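Putative baseplate protein (Unidentified phage, PDB 2FSD) probably recognises receptors on the surface of Lactococcus lactis cells, as the head domain of a lactococcal phage receptor-binding protein. Local coordinates at residues Trp36-Arg41 / Ile50-Ile55; Ile60-Asn65 / Ile133-Ser138; Gly81-Ala86 / Ser116-Gly121; Phe94-Thr99 / Ser109-Ser114; Phe100-Asn105 / Asn129-Ser134. All blocks are in the same frame, centred on the assembly; numbering follows the deposited sequence.

Contact 1 (Trp36-Arg41 / Ile50-Ile55)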
# COMPACT_ATOMS: atom_id res chain seq x y z
N TRP A 36 10.06 12.37 12.75
CA TRP A 36 9.51 12.73 11.46
C TRP A 36 10.49 13.67 10.76
O TRP A 36 10.90 14.70 11.32
CB TRP A 36 8.15 13.41 11.62
CG TRP A 36 6.96 12.48 11.84
CD1 TRP A 36 6.02 12.59 12.83
CD2 TRP A 36 6.55 11.38 11.02
NE1 TRP A 36 5.06 11.62 12.69
CE2 TRP A 36 5.36 10.85 11.59
CE3 TRP A 36 7.06 10.78 9.86
CZ2 TRP A 36 4.69 9.75 11.04
CZ3 TRP A 36 6.39 9.69 9.31
CH2 TRP A 36 5.22 9.18 9.91
N THR A 37 10.87 13.28 9.54
CA THR A 37 11.85 13.99 8.72
C THR A 37 11.33 14.04 7.29
O THR A 37 10.85 13.03 6.79
CB THR A 37 13.20 13.26 8.73
OG1 THR A 37 13.60 13.02 10.08
CG2 THR A 37 14.28 14.05 8.00
N ASP A 38 11.41 15.21 6.66
CA ASP A 38 11.07 15.36 5.25
C ASP A 38 12.07 14.59 4.39
O ASP A 38 13.28 14.66 4.59
CB ASP A 38 11.10 16.83 4.83
CG ASP A 38 10.06 17.67 5.54
OD1 ASP A 38 8.91 17.19 5.76
OD2 ASP A 38 10.40 18.83 5.90
N LEU A 39 11.56 13.85 3.40
CA LEU A 39 12.43 13.26 2.40
C LEU A 39 12.86 14.38 1.47
O LEU A 39 12.21 15.43 1.40
CB LEU A 39 11.73 12.17 1.60
CG LEU A 39 11.61 10.80 2.25
CD1 LEU A 39 10.76 10.86 3.50
CD2 LEU A 39 11.03 9.80 1.23
N ASN A 40 13.97 14.15 0.77
CA ASN A 40 14.39 14.99 -0.34
C ASN A 40 13.62 14.56 -1.57
O ASN A 40 13.58 13.37 -1.89
CB ASN A 40 15.92 14.88 -0.57
CG ASN A 40 16.73 15.17 0.71
OD1 ASN A 40 16.46 16.14 1.40
ND2 ASN A 40 17.68 14.29 1.03
N ARG A 41 12.99 15.51 -2.25
CA ARG A 41 12.19 15.20 -3.43
C ARG A 41 13.02 15.20 -4.71
O ARG A 41 13.87 16.09 -4.93
CB ARG A 41 11.04 16.19 -3.58
CG ARG A 41 10.01 16.12 -2.46
CD ARG A 41 9.39 17.46 -2.24
NE ARG A 41 8.52 17.51 -1.07
CZ ARG A 41 7.19 17.55 -1.09
NH1 ARG A 41 6.53 17.51 -2.24
NH2 ARG A 41 6.51 17.64 0.04
N ILE A 50 3.07 16.82 1.75
CA ILE A 50 4.06 16.43 2.76
C ILE A 50 4.57 15.00 2.54
O ILE A 50 3.79 14.10 2.27
CB ILE A 50 3.53 16.68 4.20
CG1 ILE A 50 3.27 18.19 4.40
CG2 ILE A 50 4.52 16.20 5.27
CD1 ILE A 50 2.74 18.56 5.77
N LEU A 51 5.89 14.85 2.62
CA LEU A 51 6.56 13.57 2.37
C LEU A 51 7.63 13.41 3.42
O LEU A 51 8.64 14.11 3.41
CB LEU A 51 7.21 13.54 0.98
CG LEU A 51 7.99 12.27 0.66
CD1 LEU A 51 7.12 11.01 0.68
CD2 LEU A 51 8.71 12.42 -0.69
N GLN A 52 7.40 12.48 4.34
CA GLN A 52 8.27 12.32 5.49
C GLN A 52 8.32 10.87 6.01
O GLN A 52 7.46 10.05 5.72
CB GLN A 52 7.83 13.29 6.60
CG GLN A 52 6.33 13.28 6.85
CD GLN A 52 5.90 14.11 8.03
OE1 GLN A 52 6.71 14.75 8.68
NE2 GLN A 52 4.62 14.10 8.31
N ALA A 53 9.37 10.59 6.77
CA ALA A 53 9.59 9.28 7.36
C ALA A 53 10.15 9.39 8.80
O ALA A 53 10.73 10.42 9.18
CB ALA A 53 10.50 8.45 6.48
N ARG A 54 9.93 8.34 9.59
CA ARG A 54 10.42 8.25 10.97
C ARG A 54 10.78 6.80 11.31
O ARG A 54 10.29 5.86 10.67
CB ARG A 54 9.35 8.76 11.95
CG ARG A 54 8.37 7.69 12.37
CD ARG A 54 7.11 8.21 13.02
NE ARG A 54 7.37 8.95 14.25
CZ ARG A 54 6.44 9.30 15.14
NH1 ARG A 54 5.17 8.97 14.99
NH2 ARG A 54 6.80 9.99 16.21
N ILE A 55 11.64 6.61 12.31
CA ILE A 55 11.98 5.27 12.80
C ILE A 55 11.70 5.22 14.30
O ILE A 55 12.25 6.02 15.07
CB ILE A 55 13.45 4.90 12.53
CG1 ILE A 55 13.71 4.83 11.02
CG2 ILE A 55 13.81 3.53 13.18
CD1 ILE A 55 15.17 4.79 10.64
O HOH W 1 7.45 17.19 3.30
O HOH W 2 9.93 16.26 1.28

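Contact 2 (Ile60-Asn65 / Ile133-Ser138)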
# COMPACT_ATOMS: atom_id res chain seq x y z
N ILE A 60 10.44 1.49 10.33
CA ILE A 60 10.33 2.73 9.59
C ILE A 60 8.89 2.93 9.11
O ILE A 60 8.24 1.99 8.66
CB ILE A 60 11.34 2.77 8.41
CG1 ILE A 60 11.39 4.17 7.79
CG2 ILE A 60 11.02 1.71 7.35
CD1 ILE A 60 12.49 4.36 6.76
N TYR A 61 8.41 4.17 9.24
CA TYR A 61 7.10 4.60 8.77
C TYR A 61 7.31 5.70 7.73
O TYR A 61 8.08 6.62 7.96
CB TYR A 61 6.26 5.18 9.92
CG TYR A 61 6.05 4.22 11.06
CD1 TYR A 61 4.87 3.52 11.19
CD2 TYR A 61 7.06 3.99 11.99
CE1 TYR A 61 4.68 2.62 12.23
CE2 TYR A 61 6.88 3.09 13.03
CZ TYR A 61 5.68 2.40 13.13
OH TYR A 61 5.48 1.51 14.15
N VAL A 62 6.62 5.60 6.61
CA VAL A 62 6.69 6.61 5.57
C VAL A 62 5.27 7.00 5.18
O VAL A 62 4.41 6.14 5.03
CB VAL A 62 7.48 6.13 4.33
CG1 VAL A 62 7.92 7.31 3.49
CG2 VAL A 62 8.68 5.29 4.73
N ARG A 63 5.04 8.30 5.04
CA ARG A 63 3.75 8.79 4.57
C ARG A 63 3.89 9.92 3.56
O ARG A 63 4.82 10.71 3.63
CB ARG A 63 2.87 9.25 5.74
CG ARG A 63 3.53 10.25 6.65
CD ARG A 63 2.49 10.81 7.60
NE ARG A 63 3.09 11.68 8.60
CZ ARG A 63 2.51 12.00 9.76
NH1 ARG A 63 1.33 11.51 10.09
NH2 ARG A 63 3.14 12.80 10.61
N GLY A 64 2.95 9.96 2.63
CA GLY A 64 2.85 11.02 1.65
C GLY A 64 1.44 11.56 1.69
O GLY A 64 0.47 10.80 1.82
N ASN A 65 1.33 12.88 1.61
CA ASN A 65 0.05 13.54 1.56
C ASN A 65 0.02 14.62 0.46
O ASN A 65 0.73 15.63 0.55
CB ASN A 65 -0.31 14.10 2.95
CG ASN A 65 -1.74 14.54 3.03
OD1 ASN A 65 -2.12 15.55 2.45
ND2 ASN A 65 -2.55 13.78 3.75
N ILE A 133 -0.09 12.44 -5.07
CA ILE A 133 -0.18 11.12 -4.41
C ILE A 133 -0.23 11.19 -2.86
O ILE A 133 0.41 12.03 -2.24
CB ILE A 133 0.95 10.15 -4.87
CG1 ILE A 133 2.34 10.67 -4.48
CG2 ILE A 133 0.87 9.92 -6.37
CD1 ILE A 133 3.44 9.65 -4.62
N SER A 134 -1.02 10.29 -2.29
CA SER A 134 -1.10 10.07 -0.87
C SER A 134 -0.92 8.57 -0.59
O SER A 134 -1.39 7.71 -1.34
CB SER A 134 -2.46 10.54 -0.31
OG SER A 134 -2.62 11.95 -0.40
N PHE A 135 -0.20 8.28 0.50
CA PHE A 135 0.05 6.90 0.91
C PHE A 135 0.56 6.86 2.34
O PHE A 135 0.97 7.88 2.89
CB PHE A 135 1.07 6.23 -0.02
CG PHE A 135 2.46 6.79 0.09
CD1 PHE A 135 3.39 6.22 0.97
CD2 PHE A 135 2.84 7.89 -0.67
CE1 PHE A 135 4.67 6.75 1.08
CE2 PHE A 135 4.12 8.41 -0.56
CZ PHE A 135 5.04 7.85 0.32
N ALA A 136 0.55 5.66 2.91
CA ALA A 136 1.22 5.40 4.17
C ALA A 136 1.74 3.96 4.20
O ALA A 136 1.05 3.01 3.78
CB ALA A 136 0.30 5.68 5.35
N LEU A 137 2.95 3.79 4.68
CA LEU A 137 3.52 2.46 4.77
C LEU A 137 4.47 2.34 5.95
O LEU A 137 4.89 3.34 6.53
CB LEU A 137 4.19 2.05 3.46
CG LEU A 137 5.32 2.92 2.89
CD1 LEU A 137 6.65 2.75 3.65
CD2 LEU A 137 5.50 2.57 1.43
N SER A 138 4.77 1.09 6.30
CA SER A 138 5.72 0.80 7.36
C SER A 138 6.16 -0.67 7.32
O SER A 138 5.41 -1.55 6.92
CB SER A 138 5.13 1.14 8.73
OG SER A 138 4.08 0.27 9.08

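Contact 3 (Gly81-Ala86 / Ser116-Gly121)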
# COMPACT_ATOMS: atom_id res chain seq x y z
N GLY A 81 10.91 10.65 -3.92
CA GLY A 81 11.81 11.15 -2.88
C GLY A 81 12.93 10.20 -2.51
O GLY A 81 12.95 9.06 -2.97
N THR A 82 13.88 10.69 -1.72
CA THR A 82 14.96 9.87 -1.20
C THR A 82 15.10 10.08 0.32
O THR A 82 14.77 11.15 0.85
CB THR A 82 16.34 10.17 -1.90
OG1 THR A 82 16.64 11.57 -1.81
CG2 THR A 82 16.34 9.75 -3.36
N PHE A 83 15.60 9.06 1.01
CA PHE A 83 15.79 9.18 2.46
C PHE A 83 17.09 9.93 2.77
O PHE A 83 18.13 9.67 2.14
CB PHE A 83 15.80 7.81 3.13
CG PHE A 83 14.52 7.05 2.95
CD1 PHE A 83 13.39 7.39 3.71
CD2 PHE A 83 14.43 6.00 2.03
CE1 PHE A 83 12.20 6.70 3.54
CE2 PHE A 83 13.23 5.30 1.87
CZ PHE A 83 12.12 5.65 2.63
N PRO A 84 17.04 10.90 3.71
CA PRO A 84 18.31 11.41 4.25
C PRO A 84 19.17 10.28 4.83
O PRO A 84 18.62 9.26 5.28
CB PRO A 84 17.86 12.38 5.34
CG PRO A 84 16.50 12.83 4.89
CD PRO A 84 15.88 11.60 4.30
N PRO A 85 20.52 10.42 4.77
CA PRO A 85 21.49 9.46 5.33
C PRO A 85 21.31 9.08 6.80
O PRO A 85 21.93 8.14 7.26
CB PRO A 85 22.84 10.17 5.17
CG PRO A 85 22.65 11.13 4.11
CD PRO A 85 21.20 11.53 4.09
N ALA A 86 20.50 9.83 7.54
CA ALA A 86 20.20 9.47 8.91
C ALA A 86 19.48 8.11 8.98
O ALA A 86 19.71 7.34 9.92
CB ALA A 86 19.35 10.56 9.59
N SER A 116 16.51 2.94 -2.03
CA SER A 116 16.66 4.04 -2.98
C SER A 116 15.65 5.17 -2.83
O SER A 116 15.80 6.22 -3.46
CB SER A 116 16.57 3.51 -4.40
OG SER A 116 17.52 2.48 -4.57
N GLY A 117 14.63 4.95 -2.00
CA GLY A 117 13.65 5.98 -1.70
C GLY A 117 12.23 5.55 -1.98
O GLY A 117 11.88 4.38 -1.82
N ILE A 118 11.41 6.53 -2.36
CA ILE A 118 10.02 6.33 -2.74
C ILE A 118 9.90 6.69 -4.22
O ILE A 118 10.46 7.66 -4.68
CB ILE A 118 9.04 7.23 -1.91
CG1 ILE A 118 9.10 6.87 -0.41
CG2 ILE A 118 7.59 7.13 -2.44
CD1 ILE A 118 8.50 5.53 -0.05
N ALA A 119 9.18 5.85 -4.96
CA ALA A 119 8.90 6.09 -6.37
C ALA A 119 7.47 5.64 -6.64
O ALA A 119 6.90 4.84 -5.88
CB ALA A 119 9.90 5.34 -7.24
N VAL A 120 6.86 6.16 -7.70
CA VAL A 120 5.44 5.90 -7.93
C VAL A 120 5.20 5.24 -9.29
O VAL A 120 5.77 5.64 -10.30
CB VAL A 120 4.59 7.19 -7.67
CG1 VAL A 120 4.96 8.33 -8.62
CG2 VAL A 120 3.10 6.87 -7.74
N GLY A 121 4.35 4.21 -9.29
CA GLY A 121 4.00 3.45 -10.49
C GLY A 121 2.54 3.58 -10.87
O GLY A 121 1.71 3.93 -10.03

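Contact 4 (Phe94-Thr99 / Ser109-Ser114)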
# COMPACT_ATOMS: atom_id res chain seq x y z
N PHE A 94 9.44 -3.14 -0.79
CA PHE A 94 8.15 -3.68 -1.19
C PHE A 94 7.36 -2.65 -1.99
O PHE A 94 7.62 -1.45 -1.89
CB PHE A 94 7.34 -4.18 0.02
CG PHE A 94 7.12 -3.14 1.08
CD1 PHE A 94 6.03 -2.28 1.01
CD2 PHE A 94 7.99 -3.04 2.16
CE1 PHE A 94 5.81 -1.32 1.99
CE2 PHE A 94 7.78 -2.07 3.14
CZ PHE A 94 6.69 -1.21 3.06
N ASP A 95 6.43 -3.14 -2.80
CA ASP A 95 5.47 -2.29 -3.49
C ASP A 95 4.13 -2.37 -2.74
O ASP A 95 3.67 -3.45 -2.39
CB ASP A 95 5.29 -2.71 -4.95
CG ASP A 95 6.51 -2.41 -5.83
OD1 ASP A 95 7.47 -1.72 -5.39
OD2 ASP A 95 6.52 -2.88 -6.98
N SER A 96 3.54 -1.20 -2.47
CA SER A 96 2.20 -1.13 -1.89
C SER A 96 1.31 -0.19 -2.70
O SER A 96 1.73 0.33 -3.73
CB SER A 96 2.26 -0.74 -0.40
OG SER A 96 2.94 0.48 -0.14
N SER A 97 0.07 -0.02 -2.25
CA SER A 97 -0.89 0.88 -2.87
C SER A 97 -0.85 2.27 -2.26
O SER A 97 -0.55 2.45 -1.08
CB SER A 97 -2.30 0.33 -2.70
OG SER A 97 -2.44 -0.93 -3.30
N GLY A 98 -1.17 3.24 -3.11
CA GLY A 98 -1.49 4.59 -2.68
C GLY A 98 -2.62 5.06 -3.57
O GLY A 98 -3.31 4.26 -4.21
N THR A 99 -2.82 6.37 -3.63
CA THR A 99 -3.79 6.95 -4.55
C THR A 99 -3.14 7.99 -5.46
O THR A 99 -2.16 8.63 -5.08
CB THR A 99 -4.97 7.56 -3.79
OG1 THR A 99 -4.49 8.46 -2.78
CG2 THR A 99 -5.81 6.46 -3.16
N SER A 109 -2.73 4.08 -7.39
CA SER A 109 -1.29 4.19 -7.64
C SER A 109 -0.57 3.03 -6.99
O SER A 109 -1.09 2.39 -6.07
CB SER A 109 -0.72 5.54 -7.15
OG SER A 109 -0.55 5.58 -5.75
N LEU A 110 0.64 2.76 -7.49
CA LEU A 110 1.56 1.83 -6.88
C LEU A 110 2.67 2.63 -6.21
O LEU A 110 3.18 3.59 -6.79
CB LEU A 110 2.14 0.89 -7.94
CG LEU A 110 3.23 -0.10 -7.52
CD1 LEU A 110 3.12 -1.38 -8.31
CD2 LEU A 110 4.63 0.50 -7.68
N ILE A 111 3.03 2.24 -4.98
CA ILE A 111 4.12 2.88 -4.23
C ILE A 111 5.32 1.95 -4.12
O ILE A 111 5.23 0.86 -3.57
CB ILE A 111 3.68 3.26 -2.80
CG1 ILE A 111 2.43 4.16 -2.84
CG2 ILE A 111 4.83 3.95 -2.06
CD1 ILE A 111 2.66 5.58 -3.42
N ASN A 112 6.45 2.40 -4.66
CA ASN A 112 7.70 1.63 -4.64
C ASN A 112 8.61 2.09 -3.47
O ASN A 112 9.06 3.23 -3.42
CB ASN A 112 8.40 1.82 -6.00
CG ASN A 112 9.56 0.88 -6.21
OD1 ASN A 112 10.47 0.79 -5.37
ND2 ASN A 112 9.55 0.17 -7.33
N MET A 113 8.85 1.17 -2.53
CA MET A 113 9.70 1.42 -1.37
C MET A 113 10.98 0.61 -1.50
O MET A 113 10.94 -0.56 -1.87
CB MET A 113 8.95 1.05 -0.07
CG MET A 113 9.81 1.05 1.18
SD MET A 113 10.44 2.67 1.71
CE MET A 113 11.59 2.16 2.98
N SER A 114 12.12 1.25 -1.22
CA SER A 114 13.43 0.59 -1.24
C SER A 114 14.45 1.44 -0.47
O SER A 114 14.11 2.53 0.01
CB SER A 114 13.91 0.37 -2.68
OG SER A 114 14.02 1.58 -3.39
O HOH W 3 -1.32 -0.80 -6.32

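Contact 5 (Phe100-Asn105 / Asn129-Ser134)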
# COMPACT_ATOMS: atom_id res chain seq x y z
N PHE A 100 -3.65 8.10 -6.69
CA PHE A 100 -3.48 9.30 -7.52
C PHE A 100 -4.72 10.14 -7.32
O PHE A 100 -5.80 9.62 -7.01
CB PHE A 100 -3.36 8.97 -9.02
CG PHE A 100 -2.09 8.27 -9.42
CD1 PHE A 100 -0.87 8.93 -9.42
CD2 PHE A 100 -2.13 6.95 -9.85
CE1 PHE A 100 0.29 8.28 -9.82
CE2 PHE A 100 -0.96 6.29 -10.25
CZ PHE A 100 0.24 6.96 -10.24
N TYR A 101 -4.57 11.45 -7.51
CA TYR A 101 -5.68 12.37 -7.36
C TYR A 101 -5.56 13.61 -8.25
O TYR A 101 -4.54 14.29 -8.23
CB TYR A 101 -5.80 12.84 -5.90
CG TYR A 101 -6.85 13.91 -5.78
CD1 TYR A 101 -8.19 13.57 -5.74
CD2 TYR A 101 -6.50 15.26 -5.78
CE1 TYR A 101 -9.15 14.53 -5.66
CE2 TYR A 101 -7.48 16.24 -5.71
CZ TYR A 101 -8.80 15.86 -5.64
OH TYR A 101 -9.80 16.80 -5.56
N SER A 102 -6.62 13.90 -8.99
CA SER A 102 -6.80 15.23 -9.59
C SER A 102 -8.29 15.43 -9.85
O SER A 102 -9.03 14.46 -10.02
CB SER A 102 -6.04 15.37 -10.92
OG SER A 102 -6.71 14.70 -11.96
N HIS A 103 -8.71 16.69 -9.86
CA HIS A 103 -10.08 17.06 -10.24
C HIS A 103 -11.15 16.18 -9.59
O HIS A 103 -12.05 15.69 -10.26
CB HIS A 103 -10.23 17.03 -11.77
CG HIS A 103 -9.30 17.97 -12.48
ND1 HIS A 103 -8.59 17.60 -13.60
CD2 HIS A 103 -8.95 19.25 -12.21
CE1 HIS A 103 -7.85 18.63 -14.00
NE2 HIS A 103 -8.05 19.64 -13.17
N GLY A 104 -11.03 15.97 -8.28
CA GLY A 104 -12.06 15.29 -7.50
C GLY A 104 -12.18 13.81 -7.79
O GLY A 104 -13.20 13.20 -7.47
N ASN A 105 -11.14 13.22 -8.39
CA ASN A 105 -11.15 11.81 -8.78
C ASN A 105 -9.90 11.08 -8.27
O ASN A 105 -8.78 11.57 -8.41
CB ASN A 105 -11.28 11.69 -10.31
CG ASN A 105 -12.64 12.19 -10.82
OD1 ASN A 105 -13.57 11.40 -11.04
ND2 ASN A 105 -12.77 13.50 -11.02
N ASN A 129 -1.76 11.71 -15.08
CA ASN A 129 -1.22 13.03 -15.40
C ASN A 129 -1.76 14.08 -14.43
O ASN A 129 -2.93 14.07 -14.12
CB ASN A 129 -1.63 13.46 -16.82
CG ASN A 129 -1.19 12.50 -17.92
OD1 ASN A 129 -1.87 12.38 -18.93
ND2 ASN A 129 -0.05 11.84 -17.75
N GLY A 130 -0.92 15.02 -14.01
CA GLY A 130 -1.38 16.10 -13.15
C GLY A 130 -1.87 15.61 -11.80
O GLY A 130 -2.74 16.23 -11.18
N LYS A 131 -1.29 14.51 -11.32
CA LYS A 131 -1.77 13.86 -10.11
C LYS A 131 -0.95 14.27 -8.87
O LYS A 131 0.22 14.64 -8.98
CB LYS A 131 -1.76 12.34 -10.28
CG LYS A 131 -2.57 11.82 -11.51
CD LYS A 131 -4.04 12.20 -11.43
CE LYS A 131 -4.82 11.71 -12.61
NZ LYS A 131 -6.31 11.89 -12.41
N THR A 132 -1.61 14.25 -7.71
CA THR A 132 -0.94 14.29 -6.41
C THR A 132 -1.08 12.89 -5.83
O THR A 132 -2.09 12.23 -6.07
CB THR A 132 -1.59 15.30 -5.41
OG1 THR A 132 -3.00 15.07 -5.33
CG2 THR A 132 -1.36 16.74 -5.82
N ILE A 133 -0.09 12.44 -5.07
CA ILE A 133 -0.18 11.12 -4.41
C ILE A 133 -0.23 11.19 -2.86
O ILE A 133 0.41 12.03 -2.24
CB ILE A 133 0.95 10.15 -4.87
CG1 ILE A 133 2.34 10.67 -4.48
CG2 ILE A 133 0.87 9.92 -6.37
CD1 ILE A 133 3.44 9.65 -4.62
N SER A 134 -1.02 10.29 -2.29
CA SER A 134 -1.10 10.07 -0.87
C SER A 134 -0.92 8.57 -0.59
O SER A 134 -1.39 7.71 -1.34
CB SER A 134 -2.46 10.54 -0.31
OG SER A 134 -2.62 11.95 -0.40

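Contact 1 (Trp36-Arg41 / Ile50-Ile55)
T37 and A53 face each other through two backbone hydrogen bonds, T37 N to A53 O and A53 N to T37 O, each 2.9 Å long. L39 N extends the series to L51 O. Beyond it a water sits 2.9 Å from L51 N, which donates to it, and also binds D38 OD1; R41 NH2 reaches this water only weakly, in the guanidinium plane. The firmer grip on R41 is the bond from its NH1 to the carbonyl O of T48, in the loop between the strands. Together 34-41 and 50-56 form an antiparallel beta hairpin in the closed barrel of the head domain. On its outer side W36 carries a stacked cation-pi pair: the R54 guanidinium lies nearly flat on the indole, planes 26° apart, with CZ 4.0 Å from the centroid of the W36 five-membered ring. R54 CD rests over the six-membered ring, 3.5 Å from its centroid. The bend at chi3 (-61°) folds the guanidinium back onto the indole, burying R54 NE with no hydrogen-bond partner. The Q52 chain approaches the opposite face, and R63 makes another cation-pi contact with W36. Toward the barrel interior L39 wedges in, CB 3.8 Å from L51 CD2 and CD1 3.8 Å from A53 CB.

Contact 2 (Ile60-Asn65 / Ile133-Ser138)
V62 and L137 are joined by two backbone hydrogen bonds, V62 N to L137 O and L137 N to V62 O, both 2.8 Å. G64 and F135 repeat the pattern at 2.9 Å, G64 N to F135 O and F135 N to G64 O. Between these hydrogen-bonded pairs, R63 and A136 form a non-hydrogen-bonded pair, where CA-H...O contacts such as R63 CA to F135 O take over. Strands 59-68 and 132-140 thus run antiparallel, side by side in the barrel wall, though 67 residues separate the two segments in sequence. The second edge of 132-140 also serves the assembly: A136 N is hydrogen-bonded to S97 OG of the second subunit, and L137 and S138 pair with a strand of that subunit, so the sheet continues across the interface. Aromatic contact centres on F135, whose CG sits between the backbone N and carbonyl carbon (chi1 68°). This folds the ring under the neighbouring strand, G64 N lying 3.6 Å above its centre and G64 CA 3.6 Å from CE2; lacking a side chain, G64 lets the ring come right up to the backbone. Apolar packing is tightest where V62 and L137 point the same way, V62 CG2 only 3.4 Å from L137 CD1. On the other face of the sheet S138 CB meets the Y61 ring obliquely, 3.4 Å from CD1.

Contact 3 (Gly81-Ala86 / Ser116-Gly121)
F83 slants its ring against the backbone of G117, CE2 coming 3.7 Å from G117 CA, while CZ lies 4.5 Å from I118 CG1; both approaches are oblique to the ring. The ring follows directly on strand 77-82 and packs inside the closed antiparallel barrel of the head domain, where L39, I60, V62 and M113 also touch it. With CG anti to its carbonyl carbon (chi1 -61°), F83 carries the ring back beneath the start of strand 117-121. Strands 77-82 and 117-121 meet here through G81 and I118, a hydrogen-bonded antiparallel pair. G81 N donates to I118 O at 3.1 Å and I118 N to G81 O at 3.0 Å. The second bond is bent at the acceptor, its donor standing 44° out of the G81 carbonyl plane. Strand 77-82 is held on its other edge too, by a backbone bond from T82 to N40 of strand 34-41, and I118 adds its side chain to the interior against L39, V62 and M113. At the surface the T82 methyl CG2 lies 3.6 Å from S116 O. G117 has a positive phi and an extended psi that suit glycine, and with no side chain it lies close against the G81-T82 backbone. G117 CA is 3.4 Å from G81 O, in a CA-H...O contact.

Contact 4 (Phe94-Thr99 / Ser109-Ser114)
S96 and I111 make the shortest of three reciprocal backbone pairs: I111 N donates to S96 O at 2.6 Å and S96 N to I111 O at 2.9 Å. F94 and M113 exchange N-H and carbonyl in the same way, as do G98 and S109, so six amides are satisfied across the contact. The bonds at G98 and S109 are distorted at the acceptor, G98 N standing 53° and S109 N 60° out of the carbonyl planes they approach. S109 O accepts a second time, from a water at 3.2 Å that also donates to S97 OG. This serine hydroxyl has a further partner in A136 N of the second subunit. Strands 94-102 and 105-114 form a twisted beta hairpin, their segment axes 137° apart, that lies at the dimer interface: D95 makes backbone hydrogen bonds to the second subunit, and the F94 rings of the two subunits stack. Not every close polar pair is bonded. D95 OD1 stands 3.4 Å from N112 ND2 at a poor angle, and S109 OG likewise misses T99 N; T99 OG1 instead reaches S134 O weakly. The apolar contact is M113 CG, lying over one face of the F94 ring, 4.2 Å from CE2. L110 CD2 sits beside the D95 carboxylate, 3.9 Å from CG, and I111 CG1 lies against the G98 backbone, 3.7 Å from its N.

Contact 5 (Phe100-Asn105 / Asn129-Ser134)
K131 lies across F100 at about a right angle, its CB meeting the ring obliquely, 3.6 Å from F100 CD1, and then runs on to S102. The bend at its chi2 (-60°) carries the extended end over S102, where NZ donates a 2.9 Å hydrogen bond to S102 OG. That bond holds the ammonium at the opposite end of the side chain from the ring. F100, the second residue deeply covered here, shares CD1 with I133, whose CG2 is also 3.6 Å away; these two side chains lie side by side and point into the barrel. Y101 is on the other face of the sheet with T132. T132 N donates to Y101 O at 3.0 Å, and T132 OG1 stands in the plane of the tyrosine ring at its edge, 3.5 Å from CD2. Beyond this pair the strand reverses in a type I' turn from S102 to N105, the tight two-residue connection of a beta hairpin, in which N105 N is bonded to S102 O at 2.9 Å. G104 N reaches back weakly to Y101 OH. The contact joins the C-terminal end of strand 94-102 to the start of its antiparallel neighbour 132-140. F100 also packs against S107 and S109 of strand 105-114 and V120 of strand 117-121, and backbone bonds join K131 to V69 and I133 to I67 on the opposite edge of 132-140.

All five contacts belong to one closed antiparallel barrel. Contact 1 runs into contact 2 through backbone pairs of neighbouring strands, I50 O to N65 N at 2.8 Å and R54 O to Y61 N at 2.9 Å. Contact 3 meets contact 1 through N40 O and T82 N, 2.7 Å apart, and contact 4 through A119 O and N112 N. Contact 4, nested in the loop closed by contact 2, joins it through T99 and S134, and these two contacts alone touch the second subunit. Contact 5 shares I133 and S134 with contact 2. Its centre lies about 20 Å from those of contacts 1 and 3, yet F100 and I133 reach V120 of contact 3.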